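Allergen Bos d 2 (PDB 4WFV) probably carries pheromones or other small odorant molecules as a secreted lipocalin, and is a major allergen of cow dander. Local coordinates at residues I45-F55 / T67-Y78. Residues are numbered along the deposited sequence; the frame is centred on the assembly and turned at random.
Sequences INDCESLSITF and TEVAKRQEGYVY
The branched end of L51 lies over one face of the Y78 ring: its CD1 lies 3.8 Å from the Y78 ring centroid and 9° off the ring normal, a CH-pi contact, while CG rests above CE2 and CZ. The same ring offers its edge to C48, where Y78 OH donates to C48 O over 2.7 Å, in the carbonyl plane on a lone pair. L51 on one face and C48 O at the edge would together limit how far the Y78 ring can turn. C48 O also sits over the centre of the R72 guanidinium face, but its angle to NH2 is too poor for a hydrogen bond. With CG anti to the backbone N and a bend at chi2, E49 brings its carboxylate between two cations. R72 NH1 meets E49 OE1 at 3.1 Å on the anti side but well out of the carboxylate plane, the two planes 73° apart, and K71 NZ reaches E49 OE2 in a weaker salt bridge. G75 O accepts from R72 NE, tilted from the guanidinium plane, within the turn that leads to strand 77-81. Paired strands 50-59 and 62-74 form a hairpin of the lipocalin barrel; segments 50-55 and 67-74 run antiparallel, 161° between their directions. L51 N to A70 O is 2.8 Å, and the return bond and the two between I53 and E68 match it. A classic beta bulge, E49 and S50 facing I45, adjoins the type I' turn from N46 to E49, whose C48 is tied to C44 by a disulfide. On the face carrying S50, S52 and T54, T67 CG2 lies against S52 OG and V69 CG1 beside S50 CB, and T54 OG1 shares a 2.8 Å hydrogen bond with T67 OG1. Across the sheet from these, the aliphatic CG of E68 abuts the edge of F55, 3.6 Å from CE1, and the F55 ring also packs edge-to-face with F82.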
loop_
_atom_site.group_PDB
_atom_site.type_symbol
_atom_site.label_atom_id
_atom_site.label_comp_id
_atom_site.label_asym_id
_atom_site.label_seq_id
_atom_site.Cartn_x
_atom_site.Cartn_y
_atom_site.Cartn_z
ATOM N N ILE A 45 10.073 12.884 -3.187
ATOM C CA ILE A 45 10.298 14.149 -3.876
ATOM C C ILE A 45 10.425 15.242 -2.821
ATOM O O ILE A 45 9.658 15.277 -1.868
ATOM C CB ILE A 45 9.139 14.472 -4.828
ATOM C CG1 ILE A 45 9.020 13.383 -5.893
ATOM C CG2 ILE A 45 9.326 15.845 -5.466
ATOM C CD1 ILE A 45 7.761 13.472 -6.728
ATOM N N ASN A 46 11.407 16.123 -2.981
ATOM C CA ASN A 46 11.623 17.194 -2.010
ATOM C C ASN A 46 11.655 16.667 -0.575
ATOM O O ASN A 46 10.910 17.128 0.292
ATOM C CB ASN A 46 10.558 18.283 -2.159
ATOM C CG ASN A 46 10.618 18.970 -3.503
ATOM O OD1 ASN A 46 11.700 19.209 -4.043
ATOM N ND2 ASN A 46 9.455 19.288 -4.060
ATOM N N ASP A 47 12.523 15.688 -0.345
ATOM C CA ASP A 47 12.714 15.111 0.985
ATOM C C ASP A 47 11.403 14.579 1.563
ATOM O O ASP A 47 11.095 14.788 2.737
ATOM C CB ASP A 47 13.368 16.120 1.936
ATOM C CG ASP A 47 14.838 16.357 1.615
ATOM O OD1 ASP A 47 15.372 15.674 0.716
ATOM O OD2 ASP A 47 15.458 17.223 2.270
ATOM N N CYS A 48 10.651 13.894 0.709
ATOM C CA CYS A 48 9.412 13.203 1.094
ATOM C C CYS A 48 8.224 14.135 1.342
ATOM O O CYS A 48 7.228 13.739 1.946
ATOM C CB CYS A 48 9.639 12.255 2.281
ATOM S SG CYS A 48 10.881 10.945 1.976
ATOM N N GLU A 49 8.315 15.366 0.853
ATOM C CA GLU A 49 7.156 16.249 0.870
ATOM C C GLU A 49 6.105 15.713 -0.098
ATOM O O GLU A 49 4.911 15.964 0.067
ATOM C CB GLU A 49 7.550 17.680 0.498
ATOM C CG GLU A 49 6.412 18.684 0.624
ATOM C CD GLU A 49 5.912 18.838 2.052
ATOM O OE1 GLU A 49 6.652 18.481 2.994
ATOM O OE2 GLU A 49 4.773 19.321 2.231
ATOM N N SER A 50 6.559 14.987 -1.114
ATOM C CA SER A 50 5.674 14.208 -1.974
ATOM C C SER A 50 6.267 12.821 -2.217
ATOM O O SER A 50 7.483 12.612 -2.088
ATOM C CB SER A 50 5.431 14.911 -3.313
ATOM O OG SER A 50 4.604 16.050 -3.147
ATOM N N LEU A 51 5.402 11.872 -2.559
ATOM C CA LEU A 51 5.833 10.538 -2.964
ATOM C C LEU A 51 5.432 10.268 -4.407
ATOM O O LEU A 51 4.339 10.630 -4.832
ATOM C CB LEU A 51 5.219 9.462 -2.068
ATOM C CG LEU A 51 5.452 9.527 -0.563
ATOM C CD1 LEU A 51 4.721 8.374 0.112
ATOM C CD2 LEU A 51 6.944 9.493 -0.238
ATOM N N SER A 52 6.320 9.634 -5.160
ATOM C CA SER A 52 5.984 9.153 -6.486
ATOM C C SER A 52 5.870 7.639 -6.390
ATOM O O SER A 52 6.810 6.976 -5.964
ATOM C CB SER A 52 7.074 9.543 -7.484
ATOM O OG SER A 52 6.753 9.094 -8.783
ATOM N N ILE A 53 4.715 7.087 -6.755
ATOM C CA ILE A 53 4.484 5.659 -6.614
ATOM C C ILE A 53 4.156 5.062 -7.975
ATOM O O ILE A 53 3.208 5.484 -8.651
ATOM C CB ILE A 53 3.332 5.372 -5.632
ATOM C CG1 ILE A 53 3.602 6.051 -4.289
ATOM C CG2 ILE A 53 3.152 3.870 -5.440
ATOM C CD1 ILE A 53 2.425 5.982 -3.330
ATOM N N THR A 54 4.953 4.078 -8.375
ATOM C CA THR A 54 4.784 3.402 -9.650
ATOM C C THR A 54 4.322 1.964 -9.398
ATOM O O THR A 54 4.900 1.242 -8.571
ATOM C CB THR A 54 6.085 3.434 -10.458
ATOM O OG1 THR A 54 6.394 4.799 -10.779
ATOM C CG2 THR A 54 5.939 2.633 -11.740
ATOM N N PHE A 55 3.245 1.568 -10.070
ATOM C CA PHE A 55 2.598 0.287 -9.796
ATOM C C PHE A 55 1.808 -0.166 -11.011
ATOM O O PHE A 55 1.512 0.633 -11.898
ATOM C CB PHE A 55 1.646 0.425 -8.591
ATOM C CG PHE A 55 0.526 1.408 -8.814
ATOM C CD1 PHE A 55 0.720 2.762 -8.599
ATOM C CD2 PHE A 55 -0.721 0.972 -9.250
ATOM C CE1 PHE A 55 -0.307 3.668 -8.813
ATOM C CE2 PHE A 55 -1.747 1.877 -9.458
ATOM C CZ PHE A 55 -1.537 3.218 -9.237
ATOM N N THR A 67 1.864 5.684 -12.651
ATOM C CA THR A 67 2.596 6.412 -11.633
ATOM C C THR A 67 1.684 7.484 -11.057
ATOM O O THR A 67 1.107 8.283 -11.797
ATOM C CB THR A 67 3.867 7.063 -12.198
ATOM O OG1 THR A 67 4.767 6.042 -12.646
ATOM C CG2 THR A 67 4.557 7.910 -11.127
ATOM N N GLU A 68 1.542 7.480 -9.736
ATOM C CA GLU A 68 0.743 8.483 -9.037
ATOM C C GLU A 68 1.606 9.278 -8.062
ATOM O O GLU A 68 2.532 8.740 -7.459
ATOM C CB GLU A 68 -0.410 7.818 -8.275
ATOM C CG GLU A 68 -1.420 7.090 -9.150
ATOM C CD GLU A 68 -2.406 8.035 -9.808
ATOM O OE1 GLU A 68 -2.461 9.210 -9.390
ATOM O OE2 GLU A 68 -3.112 7.606 -10.745
ATOM N N VAL A 69 1.305 10.560 -7.896
ATOM C CA VAL A 69 2.036 11.376 -6.945
ATOM C C VAL A 69 1.140 11.713 -5.765
ATOM O O VAL A 69 0.007 12.170 -5.941
ATOM C CB VAL A 69 2.564 12.673 -7.598
ATOM C CG1 VAL A 69 3.274 13.538 -6.568
ATOM C CG2 VAL A 69 3.497 12.334 -8.748
ATOM N N ALA A 70 1.639 11.457 -4.562
ATOM C CA ALA A 70 0.911 11.762 -3.337
ATOM C C ALA A 70 1.581 12.933 -2.623
ATOM O O ALA A 70 2.800 12.980 -2.515
ATOM C CB ALA A 70 0.881 10.542 -2.432
ATOM N N LYS A 71 0.781 13.867 -2.126
ATOM C CA LYS A 71 1.298 15.061 -1.454
ATOM C C LYS A 71 1.163 14.965 0.059
ATOM O O LYS A 71 0.114 14.585 0.561
ATOM C CB LYS A 71 0.536 16.288 -1.949
ATOM C CG LYS A 71 0.912 17.583 -1.241
ATOM C CD LYS A 71 2.338 18.000 -1.538
ATOM C CE LYS A 71 2.690 19.278 -0.792
ATOM N NZ LYS A 71 4.101 19.695 -1.022
ATOM N N ARG A 72 2.217 15.324 0.794
ATOM C CA ARG A 72 2.175 15.263 2.251
ATOM C C ARG A 72 1.128 16.217 2.825
ATOM O O ARG A 72 1.079 17.399 2.467
ATOM C CB ARG A 72 3.544 15.591 2.854
ATOM C CG ARG A 72 3.443 16.285 4.207
ATOM C CD ARG A 72 4.814 16.524 4.807
ATOM N NE ARG A 72 5.479 15.263 5.094
ATOM C CZ ARG A 72 6.797 15.094 5.061
ATOM N NH1 ARG A 72 7.586 16.112 4.741
ATOM N NH2 ARG A 72 7.320 13.908 5.340
ATOM N N GLN A 73 0.298 15.687 3.717
ATOM C CA GLN A 73 -0.667 16.477 4.473
ATOM C C GLN A 73 -0.020 16.904 5.790
ATOM O O GLN A 73 0.226 18.091 6.022
ATOM C CB GLN A 73 -1.920 15.639 4.729
ATOM C CG GLN A 73 -3.005 16.303 5.577
ATOM C CD GLN A 73 -4.272 15.457 5.661
ATOM O OE1 GLN A 73 -5.033 15.363 4.697
ATOM N NE2 GLN A 73 -4.494 14.831 6.807
ATOM N N GLU A 74 0.253 15.928 6.649
ATOM C CA GLU A 74 0.968 16.140 7.906
ATOM C C GLU A 74 1.743 14.870 8.224
ATOM O O GLU A 74 1.267 13.778 7.945
ATOM C CB GLU A 74 -0.004 16.422 9.056
ATOM C CG GLU A 74 -0.857 17.668 8.887
ATOM C CD GLU A 74 -0.039 18.945 8.849
ATOM O OE1 GLU A 74 0.965 19.047 9.586
ATOM O OE2 GLU A 74 -0.407 19.849 8.074
ATOM N N GLY A 75 2.924 15.006 8.818
ATOM C CA GLY A 75 3.719 13.841 9.170
ATOM C C GLY A 75 3.960 12.969 7.957
ATOM O O GLY A 75 4.412 13.446 6.923
ATOM N N TYR A 76 3.646 11.681 8.078
ATOM C CA TYR A 76 3.775 10.785 6.939
ATOM C C TYR A 76 2.406 10.352 6.411
ATOM O O TYR A 76 2.224 9.220 5.948
ATOM C CB TYR A 76 4.659 9.595 7.301
ATOM C CG TYR A 76 6.022 10.039 7.783
ATOM C CD1 TYR A 76 6.958 10.553 6.892
ATOM C CD2 TYR A 76 6.356 9.972 9.122
ATOM C CE1 TYR A 76 8.209 10.981 7.333
ATOM C CE2 TYR A 76 7.603 10.385 9.572
ATOM C CZ TYR A 76 8.519 10.889 8.674
ATOM O OH TYR A 76 9.758 11.299 9.133
ATOM N N VAL A 77 1.453 11.274 6.498
ATOM C CA VAL A 77 0.147 11.117 5.872
ATOM C C VAL A 77 0.134 11.918 4.590
ATOM O O VAL A 77 0.406 13.131 4.605
ATOM C CB VAL A 77 -0.985 11.603 6.780
ATOM C CG1 VAL A 77 -2.321 11.443 6.061
ATOM C CG2 VAL A 77 -0.992 10.810 8.086
ATOM N N TYR A 78 -0.175 11.238 3.489
ATOM C CA TYR A 78 -0.188 11.823 2.153
ATOM C C TYR A 78 -1.584 11.745 1.557
ATOM O O TYR A 78 -2.399 10.929 1.981
ATOM C CB TYR A 78 0.801 11.081 1.248
ATOM C CG TYR A 78 2.223 11.192 1.732
ATOM C CD1 TYR A 78 2.692 10.387 2.768
ATOM C CD2 TYR A 78 3.089 12.111 1.169
ATOM C CE1 TYR A 78 4.000 10.498 3.229
ATOM C CE2 TYR A 78 4.392 12.232 1.626
ATOM C CZ TYR A 78 4.836 11.420 2.646
ATOM O OH TYR A 78 6.136 11.548 3.097
HETATM O O HOH W 1 6.649 18.496 -2.895
#